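Local coordinates for beta-1,4-exocellulase (Thermobifida fusca, PDB 4B4F), which probably hydrolyses beta-1,4-glycosidic bonds of cellulose as a family 6 exocellulase, the chain here being its catalytic domain, at residues T36-D41 against L75-V80; D287-G292 against W351-G356; R319-G324 against G388-G393; A332-R337 against A414-P419. All blocks are in the same frame, centred on the assembly; numbering follows the deposited sequence.

Interaction 1: T36-D41 against L75-V80; sequences TAVWLD and LTIQVV. With BGC (beta-D-glucopyranose), chain C.
Val80 packs its two methyls against one face of the Trp39 indole. CG2 stands 3.4 Å from the centroid of the five-membered ring, only 4° off the ring normal, a CH-pi contact over the face, while CG1 lies 3.6 Å from Trp39 CE3 of the six-membered ring. A branched valine suits this place: with CG1 anti to the backbone N (chi1 -168°) and CG2 anti to the carbonyl carbon, both methyls spread beneath the broad ring. The opposite indole face carries the glucose of chain C, whose C6 sits over the ring centre. Trp39 is thus sandwiched between strand and sugar, its rotation further fixed by NE1, which donates to Val352 O. Beyond it Asp41 OD2 accepts from O3 of the same glucose at 2.6 Å.

On the other side of the sheet Leu40 CD1 meets Val79 CG1 at 3.8 Å, apolar side chains that pack on Ile114 and Met118 of helix 103-119. The strands run parallel at 25°, joined by Val38 N to Gln78 O (2.8 Å), Val80 N to Val38 O (2.7 Å) and Leu40 N to Val80 O.

Connected through helix 59-70, strands 38-40 and 75-81 form a beta-alpha-beta crossover of the distorted family 6 barrel, at whose end Trp39 and Asp41, both predicted to bind substrate, hold a glucose unit.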
# COMPACT_ATOMS: atom_id res chain seq x y z
N THR A 36 -10.75 -5.85 5.10
CA THR A 36 -9.63 -4.92 5.11
C THR A 36 -8.51 -5.42 6.01
O THR A 36 -8.76 -6.06 7.04
CB THR A 36 -10.03 -3.52 5.63
OG1 THR A 36 -10.59 -3.64 6.94
CG2 THR A 36 -11.03 -2.85 4.70
N ALA A 37 -7.27 -5.11 5.63
CA ALA A 37 -6.08 -5.51 6.37
C ALA A 37 -5.98 -4.83 7.76
O ALA A 37 -6.38 -3.68 7.93
CB ALA A 37 -4.84 -5.21 5.55
N VAL A 38 -5.44 -5.58 8.72
CA VAL A 38 -5.14 -5.05 10.06
C VAL A 38 -3.71 -4.51 10.09
O VAL A 38 -2.77 -5.21 9.73
CB VAL A 38 -5.32 -6.13 11.14
CG1 VAL A 38 -4.85 -5.60 12.49
CG2 VAL A 38 -6.78 -6.57 11.24
N TRP A 39 -3.54 -3.27 10.53
CA TRP A 39 -2.24 -2.61 10.54
C TRP A 39 -1.59 -2.64 11.89
O TRP A 39 -2.20 -2.26 12.89
CB TRP A 39 -2.39 -1.17 10.07
CG TRP A 39 -2.62 -1.04 8.59
CD1 TRP A 39 -3.73 -1.46 7.85
CD2 TRP A 39 -1.71 -0.43 7.61
NE1 TRP A 39 -3.57 -1.16 6.52
CE2 TRP A 39 -2.39 -0.54 6.31
CE3 TRP A 39 -0.47 0.19 7.68
CZ2 TRP A 39 -1.81 -0.05 5.14
CZ3 TRP A 39 0.10 0.68 6.49
CH2 TRP A 39 -0.55 0.55 5.25
N LEU A 40 -0.35 -3.10 11.95
CA LEU A 40 0.40 -3.04 13.19
C LEU A 40 1.33 -1.83 13.13
O LEU A 40 2.54 -1.95 12.89
CB LEU A 40 1.13 -4.36 13.49
CG LEU A 40 0.22 -5.60 13.67
CD1 LEU A 40 1.04 -6.85 13.95
CD2 LEU A 40 -0.83 -5.41 14.77
N ASP A 41 0.73 -0.66 13.33
CA ASP A 41 1.42 0.61 13.10
C ASP A 41 2.31 1.06 14.27
O ASP A 41 3.01 2.05 14.16
CB ASP A 41 0.44 1.71 12.68
CG ASP A 41 -0.56 2.08 13.77
OD1 ASP A 41 -0.89 1.23 14.62
OD2 ASP A 41 -1.02 3.23 13.76
N LEU A 75 -9.74 -19.40 6.07
CA LEU A 75 -9.99 -17.98 6.17
C LEU A 75 -8.66 -17.25 6.13
O LEU A 75 -7.67 -17.69 6.72
CB LEU A 75 -10.77 -17.62 7.44
CG LEU A 75 -11.15 -16.14 7.64
CD1 LEU A 75 -12.56 -15.99 8.20
CD2 LEU A 75 -10.13 -15.42 8.51
N THR A 76 -8.67 -16.12 5.41
CA THR A 76 -7.47 -15.34 5.20
C THR A 76 -7.60 -13.94 5.81
O THR A 76 -8.54 -13.20 5.50
CB THR A 76 -7.13 -15.29 3.70
OG1 THR A 76 -6.82 -16.61 3.26
CG2 THR A 76 -5.94 -14.37 3.42
N ILE A 77 -6.66 -13.63 6.70
CA ILE A 77 -6.52 -12.31 7.30
C ILE A 77 -5.22 -11.67 6.81
O ILE A 77 -4.19 -12.33 6.69
CB ILE A 77 -6.53 -12.38 8.86
CG1 ILE A 77 -6.61 -10.98 9.48
CG2 ILE A 77 -5.33 -13.15 9.40
CD1 ILE A 77 -6.80 -10.98 10.98
N GLN A 78 -5.30 -10.40 6.49
CA GLN A 78 -4.14 -9.61 6.14
C GLN A 78 -3.60 -8.76 7.29
O GLN A 78 -4.31 -8.05 7.90
CB GLN A 78 -4.36 -8.79 4.89
CG GLN A 78 -4.70 -9.55 3.70
CD GLN A 78 -5.46 -8.76 2.72
OE1 GLN A 78 -6.64 -8.70 2.76
NE2 GLN A 78 -4.78 -8.17 1.84
N VAL A 79 -2.32 -8.90 7.55
CA VAL A 79 -1.69 -8.20 8.66
C VAL A 79 -0.53 -7.38 8.10
O VAL A 79 0.34 -7.91 7.40
CB VAL A 79 -1.18 -9.18 9.74
CG1 VAL A 79 -0.38 -8.45 10.81
CG2 VAL A 79 -2.35 -9.91 10.38
N VAL A 80 -0.54 -6.09 8.40
CA VAL A 80 0.44 -5.16 7.86
C VAL A 80 1.57 -4.95 8.86
O VAL A 80 1.34 -4.45 9.97
CB VAL A 80 -0.17 -3.79 7.50
CG1 VAL A 80 0.82 -2.97 6.68
CG2 VAL A 80 -1.48 -3.98 6.74
C2 BGC C . -0.68 5.15 9.22
C3 BGC C . -1.08 4.06 10.21
C4 BGC C . -2.41 3.41 9.84
C5 BGC C . -2.42 3.01 8.36
C6 BGC C . -3.76 2.39 7.94
C1 BGC C . -0.80 4.65 7.78
O2 BGC C . 0.63 5.60 9.54
O3 BGC C . -1.20 4.61 11.51
O4 BGC C . -2.56 2.27 10.66
O5 BGC C . -2.10 4.13 7.55
O6 BGC C . -4.77 3.37 7.84
O HOH W 1 -7.88 -8.77 6.61

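Interaction 2: D287-G292 against W351-G356; sequences DTSRNG and WVKPPG. With BGC (beta-D-glucopyranose), chain C; BGC (beta-D-glucopyranose), chain B.
The irregular main chains of 287-292 and 351-356 come nearest at Ser289 and Trp351, whose CA atoms lie 4.6 Å apart. The Asp287 carboxylate accepts the amides of the facing segment. OD1 accepts from Val352 N at 3.0 Å and, from the opposite face of its plane, from Ser289 N, the latter closing an Asx turn; OD2 takes Lys353 N at 3.1 Å on its syn side, though 30° out of the carboxylate plane. With CG anti to the backbone N (chi1 -172°), the carboxylate is carried across to these amides, and Ala227 N adds another donor to OD2.

Ser289, compact enough to slip under an indole, places its CA over the five-membered ring of Trp351, 3.7 Å from the centroid, with Pro355 CG over the same face; Trp351 NE1 itself donates to Glu336 O. Farther on, Lys353 CG sits over the centre of the Arg290 guanidinium, 3.4 Å from NH2. The chain of Lys353, a predicted substrate-binding residue, bends at chi2 (68°) and carries NZ to O6 (2.7 Å) and O5 of the chain C glucose, O3 of the chain B glucose (2.9 Å) and Ser358 O. Arg290 NH2 forms a salt bridge with Asp359, the predicted proton acceptor.

The segments extend from the ends of the parallel neighbours 283-287 and 346-350; Val352 packs on strand 75-81, and Arg290 on Gln408 and Leu412 of helix 406-414.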
# COMPACT_ATOMS: atom_id res chain seq x y z
N ASP A 287 -3.49 -3.20 -4.22
CA ASP A 287 -4.40 -2.55 -3.30
C ASP A 287 -5.39 -1.67 -4.07
O ASP A 287 -5.03 -0.60 -4.58
CB ASP A 287 -3.61 -1.72 -2.29
CG ASP A 287 -4.47 -1.17 -1.16
OD1 ASP A 287 -5.68 -1.47 -1.13
OD2 ASP A 287 -3.94 -0.44 -0.30
N THR A 288 -6.65 -2.11 -4.14
CA THR A 288 -7.68 -1.41 -4.89
C THR A 288 -8.71 -0.69 -3.99
O THR A 288 -9.82 -0.34 -4.43
CB THR A 288 -8.41 -2.37 -5.85
OG1 THR A 288 -8.99 -3.44 -5.10
CG2 THR A 288 -7.42 -2.92 -6.90
N SER A 289 -8.32 -0.43 -2.75
CA SER A 289 -9.18 0.24 -1.77
C SER A 289 -9.71 1.61 -2.21
O SER A 289 -10.82 2.01 -1.84
CB SER A 289 -8.45 0.37 -0.43
OG SER A 289 -7.25 1.11 -0.57
N ARG A 290 -8.91 2.33 -3.00
CA ARG A 290 -9.21 3.73 -3.27
C ARG A 290 -8.86 4.18 -4.68
O ARG A 290 -8.65 5.37 -4.91
CB ARG A 290 -8.50 4.63 -2.24
CG ARG A 290 -8.93 4.38 -0.80
CD ARG A 290 -8.32 5.37 0.18
NE ARG A 290 -6.87 5.31 0.19
CZ ARG A 290 -6.10 6.00 1.03
NH1 ARG A 290 -6.64 6.80 1.93
NH2 ARG A 290 -4.78 5.88 0.95
N ASN A 291 -8.83 3.23 -5.62
CA ASN A 291 -8.42 3.52 -6.99
C ASN A 291 -9.52 3.33 -8.05
O ASN A 291 -9.24 3.17 -9.24
CB ASN A 291 -7.15 2.73 -7.36
CG ASN A 291 -7.43 1.26 -7.69
OD1 ASN A 291 -8.49 0.72 -7.37
ND2 ASN A 291 -6.47 0.62 -8.34
N GLY A 292 -10.78 3.37 -7.60
CA GLY A 292 -11.91 3.18 -8.50
C GLY A 292 -12.17 4.33 -9.46
O GLY A 292 -12.53 4.10 -10.62
N TRP A 351 -8.04 -4.96 -0.32
CA TRP A 351 -8.22 -3.70 0.38
C TRP A 351 -7.31 -3.70 1.55
O TRP A 351 -7.66 -4.21 2.62
CB TRP A 351 -9.67 -3.56 0.83
CG TRP A 351 -10.59 -3.07 -0.26
CD1 TRP A 351 -10.35 -3.05 -1.63
CD2 TRP A 351 -11.95 -2.54 -0.11
NE1 TRP A 351 -11.42 -2.54 -2.31
CE2 TRP A 351 -12.41 -2.21 -1.46
CE3 TRP A 351 -12.78 -2.29 0.98
CZ2 TRP A 351 -13.66 -1.66 -1.69
CZ3 TRP A 351 -14.05 -1.74 0.72
CH2 TRP A 351 -14.48 -1.44 -0.58
N VAL A 352 -6.11 -3.17 1.36
CA VAL A 352 -5.10 -3.15 2.43
C VAL A 352 -5.21 -1.87 3.25
O VAL A 352 -5.36 -1.94 4.47
CB VAL A 352 -3.68 -3.36 1.88
CG1 VAL A 352 -2.66 -3.33 3.01
CG2 VAL A 352 -3.61 -4.69 1.15
N LYS A 353 -5.14 -0.72 2.58
CA LYS A 353 -5.47 0.55 3.22
C LYS A 353 -6.97 0.54 3.52
O LYS A 353 -7.78 0.32 2.61
CB LYS A 353 -5.11 1.75 2.31
CG LYS A 353 -5.48 3.12 2.88
CD LYS A 353 -4.66 3.49 4.11
CE LYS A 353 -5.08 4.84 4.69
NZ LYS A 353 -4.30 5.22 5.91
N PRO A 354 -7.36 0.73 4.79
CA PRO A 354 -8.79 0.70 5.09
C PRO A 354 -9.45 2.03 4.73
O PRO A 354 -9.09 3.08 5.28
CB PRO A 354 -8.84 0.41 6.60
CG PRO A 354 -7.45 -0.05 6.97
CD PRO A 354 -6.55 0.70 6.03
N PRO A 355 -10.41 2.00 3.79
CA PRO A 355 -11.06 3.20 3.26
C PRO A 355 -11.70 4.05 4.36
O PRO A 355 -12.47 3.53 5.18
CB PRO A 355 -12.14 2.62 2.33
CG PRO A 355 -11.62 1.29 1.92
CD PRO A 355 -10.92 0.77 3.14
N GLY A 356 -11.37 5.34 4.38
CA GLY A 356 -11.86 6.23 5.43
C GLY A 356 -10.82 6.57 6.49
O GLY A 356 -10.99 7.52 7.26
C2 BGC C . -0.68 5.15 9.22
C3 BGC C . -1.08 4.06 10.21
C4 BGC C . -2.41 3.41 9.84
C5 BGC C . -2.42 3.01 8.36
C6 BGC C . -3.76 2.39 7.94
C1 BGC C . -0.80 4.65 7.78
O2 BGC C . 0.63 5.60 9.54
O3 BGC C . -1.20 4.61 11.51
O4 BGC C . -2.56 2.27 10.66
O5 BGC C . -2.10 4.13 7.55
O6 BGC C . -4.77 3.37 7.84
C2 BGC B . 0.08 6.49 3.29
C3 BGC B . -0.72 6.31 4.59
C4 BGC B . -0.14 5.30 5.58
C5 BGC B . 1.39 5.20 5.45
C6 BGC B . 1.83 3.87 4.82
C1 BGC B . 1.57 6.74 3.50
O2 BGC B . -0.42 7.63 2.65
O3 BGC B . -2.04 5.93 4.29
O4 BGC B . -0.50 5.73 6.88
O5 BGC B . 1.99 6.32 4.80
O6 BGC B . 1.74 3.94 3.42
O HOH W 2 -8.89 6.44 3.29

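Interaction 3: R319-G324 against G388-G393; sequences RRIHPG and GNNPSG. With CA (calcium ion), chain F; BGC (beta-D-glucopyranose), chain D; BGC (beta-D-glucopyranose), chain E.
The imidazole of His322 has Gly388 N over one face, 3.7 Å from NE2, and Pro323 CD over the opposite face, with Gly324 CA at its edge, in plane. Lacking a side chain, Gly388 can press its backbone on the ring, and its positive phi is one that glycine accepts easily. The ring is kept from turning by Gly324 N, which donates to ND1 at 3.1 Å from 30° outside the ring plane. With CG anti to the backbone N (chi1 -164°) the imidazole lies against 388-393, where the Asn390 amide crosses it, the two planes 37° apart and ND2 3.7 Å from His322 CD2.

Ile321 fills the rest of the join. Its CG2 touches Asn390 OD1 at 3.5 Å, and CD1 lies 3.9 Å from Pro391 CB, a small apolar patch near the surface. Asn390 OD1 also accepts from a water bound to the calcium ion, and Asn389 O ligates that ion directly at 2.6 Å; three further waters complete the ligands seen. The positive phi of Gly388 and Asn389 shapes the turn that presents this carbonyl.

This is a peripheral calcium site on a surface loop, whose partner segment, through Pro323 and Gly324, borders the glucose units of chains D and E.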
# COMPACT_ATOMS: atom_id res chain seq x y z
N ARG A 319 -7.66 10.80 -11.84
CA ARG A 319 -7.90 12.23 -12.09
C ARG A 319 -7.01 13.16 -11.27
O ARG A 319 -7.29 14.36 -11.13
CB ARG A 319 -9.38 12.57 -11.89
CG ARG A 319 -10.31 11.95 -12.92
CD ARG A 319 -11.67 12.63 -12.89
NE ARG A 319 -12.17 12.82 -11.52
CZ ARG A 319 -12.92 11.93 -10.88
NH1 ARG A 319 -13.26 10.79 -11.48
NH2 ARG A 319 -13.35 12.17 -9.65
N ARG A 320 -5.92 12.63 -10.74
CA ARG A 320 -5.00 13.44 -9.93
C ARG A 320 -4.22 14.45 -10.78
O ARG A 320 -4.02 14.25 -11.98
CB ARG A 320 -4.04 12.55 -9.14
CG ARG A 320 -4.73 11.73 -8.06
CD ARG A 320 -3.76 10.85 -7.30
NE ARG A 320 -3.32 9.67 -8.05
CZ ARG A 320 -2.30 8.88 -7.68
NH1 ARG A 320 -1.61 9.15 -6.58
NH2 ARG A 320 -1.98 7.83 -8.42
N ILE A 321 -3.78 15.54 -10.15
CA ILE A 321 -2.94 16.53 -10.82
C ILE A 321 -1.59 15.92 -11.23
O ILE A 321 -1.08 16.18 -12.32
CB ILE A 321 -2.71 17.78 -9.94
CG1 ILE A 321 -4.05 18.34 -9.44
CG2 ILE A 321 -1.89 18.83 -10.69
CD1 ILE A 321 -3.93 19.27 -8.24
N HIS A 322 -1.03 15.09 -10.35
CA HIS A 322 0.29 14.49 -10.56
C HIS A 322 0.30 13.13 -9.92
O HIS A 322 -0.38 12.92 -8.91
CB HIS A 322 1.36 15.39 -9.95
CG HIS A 322 2.76 15.08 -10.43
ND1 HIS A 322 3.60 14.29 -9.75
CD2 HIS A 322 3.45 15.50 -11.57
CE1 HIS A 322 4.77 14.20 -10.41
NE2 HIS A 322 4.68 14.94 -11.53
N PRO A 323 1.07 12.17 -10.48
CA PRO A 323 1.10 10.82 -9.88
C PRO A 323 1.77 10.78 -8.51
O PRO A 323 1.54 9.84 -7.75
CB PRO A 323 1.91 10.00 -10.89
CG PRO A 323 2.72 11.01 -11.65
CD PRO A 323 1.85 12.23 -11.73
N GLY A 324 2.57 11.80 -8.19
CA GLY A 324 3.19 11.93 -6.88
C GLY A 324 2.29 12.49 -5.79
O GLY A 324 2.74 12.69 -4.66
N GLY A 388 6.13 17.52 -9.24
CA GLY A 388 6.09 18.46 -10.37
C GLY A 388 5.70 19.88 -9.98
O GLY A 388 5.19 20.64 -10.80
N ASN A 389 5.94 20.23 -8.71
CA ASN A 389 5.60 21.54 -8.12
C ASN A 389 4.12 21.91 -8.25
O ASN A 389 3.76 23.02 -8.63
CB ASN A 389 6.54 22.64 -8.66
CG ASN A 389 7.97 22.46 -8.18
OD1 ASN A 389 8.29 22.69 -7.00
ND2 ASN A 389 8.85 22.04 -9.08
N ASN A 390 3.27 20.94 -7.91
CA ASN A 390 1.83 21.03 -8.11
C ASN A 390 1.08 21.15 -6.79
O ASN A 390 1.63 20.81 -5.74
CB ASN A 390 1.33 19.78 -8.85
CG ASN A 390 1.51 19.87 -10.34
OD1 ASN A 390 0.96 20.76 -10.99
ND2 ASN A 390 2.27 18.94 -10.91
N PRO A 391 -0.18 21.63 -6.84
CA PRO A 391 -0.98 21.56 -5.63
C PRO A 391 -1.10 20.11 -5.18
O PRO A 391 -1.12 19.20 -6.03
CB PRO A 391 -2.34 22.10 -6.07
CG PRO A 391 -2.01 23.00 -7.21
CD PRO A 391 -0.91 22.28 -7.94
N SER A 392 -1.16 19.91 -3.87
CA SER A 392 -1.21 18.57 -3.28
C SER A 392 -2.42 17.74 -3.71
O SER A 392 -2.35 16.52 -3.73
CB SER A 392 -1.19 18.67 -1.76
OG SER A 392 -2.39 19.25 -1.28
N GLY A 393 -3.53 18.42 -4.04
CA GLY A 393 -4.81 17.76 -4.30
C GLY A 393 -5.40 17.05 -3.08
O GLY A 393 -6.34 16.25 -3.22
CA CA F . 2.89 25.16 -9.83
C2 BGC D . 10.56 9.82 -8.19
C3 BGC D . 9.53 9.12 -7.30
C4 BGC D . 8.17 9.83 -7.27
C5 BGC D . 7.75 10.30 -8.67
C6 BGC D . 6.60 11.29 -8.60
C1 BGC D . 9.97 10.13 -9.55
O2 BGC D . 11.69 9.01 -8.37
O3 BGC D . 10.05 9.03 -5.99
O4 BGC D . 7.19 8.92 -6.80
O5 BGC D . 8.81 10.92 -9.37
O6 BGC D . 5.44 10.71 -9.15
C2 BGC E . 5.38 8.43 -5.34
C3 BGC E . 4.76 8.48 -3.94
C4 BGC E . 5.79 8.50 -2.80
C5 BGC E . 7.00 9.38 -3.15
C6 BGC E . 8.12 9.25 -2.12
C1 BGC E . 6.64 9.27 -5.51
O2 BGC E . 4.42 8.84 -6.28
O3 BGC E . 3.95 7.34 -3.77
O4 BGC E . 5.15 9.00 -1.64
O5 BGC E . 7.53 9.06 -4.43
O6 BGC E . 9.21 10.08 -2.46
O HOH W 3 1.14 23.73 -10.65
O HOH W 4 2.25 27.47 -8.82
O HOH W 5 1.83 24.80 -7.59
O HOH W 6 3.81 26.23 -11.76

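Interaction 4: A332-R337 against A414-P419; sequences AGLGER and ANAYPP
Segments 332-337 and 414-419 run side by side in the same direction, Gly333 opposite Asn415 and Leu334 opposite Ala416, with one backbone hydrogen bond, Tyr417 N to Leu334 O at 2.7 Å. Glycine suits the tight start of this pairing: Gly333 CA faces Asn415 O at 3.4 Å in a nearly straight CA-H...O contact (169°). Next along, Leu334 CB lies against Ala416 CB at 3.7 Å, the small alanine letting the chains stay close, while the leucine also packs on Leu412 and Pro355.

The other end is gripped by Arg337. Bends at chi2 (61°) and chi3 (76°) fold its chain back so that the edge of the guanidinium meets Pro418 O, with NH2 donating at 2.7 Å from above that carbonyl's plane. NH1 adds a weak bond to the same oxygen and turns to Gly335 O at 2.9 Å, tying the arginine to its own segment. A water held by NH2 reaches Pro419 O as well. Arginine suits the spot, since its several N-H groups can meet the carbonyls of this tail, which the cis bond before Pro418 bends.

Asn415 is the first residue to leave helix 406-414, its ND2 bonded to Gly331 O. The contact is structural packing that joins the C-terminal tail after this helix to the loop before strand 339-343.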
# COMPACT_ATOMS: atom_id res chain seq x y z
N ALA A 332 -11.29 10.79 -5.20
CA ALA A 332 -11.07 9.35 -5.24
C ALA A 332 -12.32 8.58 -4.83
O ALA A 332 -13.12 9.05 -4.01
CB ALA A 332 -9.90 8.95 -4.34
N GLY A 333 -12.47 7.39 -5.42
CA GLY A 333 -13.53 6.48 -5.05
C GLY A 333 -12.98 5.12 -4.65
O GLY A 333 -11.82 4.82 -4.89
N LEU A 334 -13.83 4.33 -4.00
CA LEU A 334 -13.56 2.93 -3.74
C LEU A 334 -13.31 2.18 -5.05
O LEU A 334 -14.06 2.33 -6.02
CB LEU A 334 -14.77 2.32 -3.04
CG LEU A 334 -14.92 2.14 -1.52
CD1 LEU A 334 -13.95 2.99 -0.70
CD2 LEU A 334 -16.36 2.38 -1.11
N GLY A 335 -12.27 1.36 -5.08
CA GLY A 335 -11.99 0.54 -6.25
C GLY A 335 -12.68 -0.81 -6.18
O GLY A 335 -13.59 -1.01 -5.39
N GLU A 336 -12.23 -1.73 -7.03
CA GLU A 336 -12.78 -3.08 -7.10
C GLU A 336 -12.72 -3.76 -5.74
O GLU A 336 -11.71 -3.68 -5.05
CB GLU A 336 -12.01 -3.90 -8.14
CG GLU A 336 -12.79 -5.08 -8.72
CD GLU A 336 -12.07 -5.76 -9.87
OE1 GLU A 336 -11.42 -5.06 -10.68
OE2 GLU A 336 -12.16 -7.00 -9.97
N ARG A 337 -13.82 -4.41 -5.36
CA ARG A 337 -13.86 -5.11 -4.08
C ARG A 337 -12.94 -6.33 -4.13
O ARG A 337 -12.69 -6.86 -5.22
CB ARG A 337 -15.30 -5.48 -3.70
CG ARG A 337 -15.99 -4.40 -2.87
CD ARG A 337 -16.11 -3.08 -3.62
NE ARG A 337 -17.16 -3.13 -4.63
CZ ARG A 337 -17.33 -2.25 -5.61
NH1 ARG A 337 -16.51 -1.20 -5.74
NH2 ARG A 337 -18.33 -2.41 -6.46
N ALA A 414 -19.34 7.29 -2.45
CA ALA A 414 -20.05 7.89 -3.59
C ALA A 414 -19.38 7.60 -4.94
O ALA A 414 -20.07 7.36 -5.93
CB ALA A 414 -20.18 9.40 -3.40
N ASN A 415 -18.05 7.59 -4.97
CA ASN A 415 -17.32 7.42 -6.23
C ASN A 415 -16.79 6.01 -6.49
O ASN A 415 -15.92 5.82 -7.34
CB ASN A 415 -16.18 8.43 -6.32
CG ASN A 415 -16.67 9.84 -6.54
OD1 ASN A 415 -17.84 10.05 -6.87
ND2 ASN A 415 -15.78 10.82 -6.38
N ALA A 416 -17.33 5.03 -5.77
CA ALA A 416 -16.96 3.62 -5.95
C ALA A 416 -17.06 3.19 -7.40
O ALA A 416 -18.03 3.53 -8.09
CB ALA A 416 -17.83 2.73 -5.08
N TYR A 417 -16.05 2.45 -7.86
CA TYR A 417 -16.11 1.82 -9.17
C TYR A 417 -15.56 0.40 -9.13
O TYR A 417 -14.44 0.18 -8.65
CB TYR A 417 -15.38 2.64 -10.25
CG TYR A 417 -15.82 2.20 -11.63
CD1 TYR A 417 -16.96 2.75 -12.21
CD2 TYR A 417 -15.14 1.18 -12.31
CE1 TYR A 417 -17.39 2.33 -13.45
CE2 TYR A 417 -15.57 0.75 -13.55
CZ TYR A 417 -16.70 1.33 -14.12
OH TYR A 417 -17.14 0.92 -15.35
N PRO A 418 -16.34 -0.57 -9.63
CA PRO A 418 -17.69 -0.46 -10.18
C PRO A 418 -18.71 0.01 -9.14
O PRO A 418 -18.46 -0.13 -7.94
CB PRO A 418 -18.02 -1.90 -10.61
CG PRO A 418 -16.69 -2.56 -10.79
CD PRO A 418 -15.82 -1.95 -9.74
N PRO A 419 -19.87 0.54 -9.59
CA PRO A 419 -20.86 1.02 -8.64
C PRO A 419 -21.31 -0.08 -7.70
O PRO A 419 -21.36 -1.25 -8.08
CB PRO A 419 -22.02 1.48 -9.53
CG PRO A 419 -21.37 1.84 -10.81
CD PRO A 419 -20.29 0.82 -10.98
O HOH W 7 -20.47 -3.94 -7.07

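Interactions 1 and 2 are buried and both meet the chain C glucose; they are joined directly, Ala37 N to Trp351 O. Interaction 1 relies on regular strand pairing and apolar faces, interaction 2 on a carboxylate and charged chains at the ends of strands 283-287 and 346-350. Interaction 4, partly buried, abuts interaction 2 through the bond between Thr288 OG1 and Glu336 O, and trades side-chain acids for peptide carbonyls. Interaction 3 lies at the surface, about 29 Å between centres from interaction 1, and brings a calcium ion and a histidine packed against backbone. The segments of interactions 2, 3 and 4 alternate, so the three contacts cross one another along the C-terminal part of the chain.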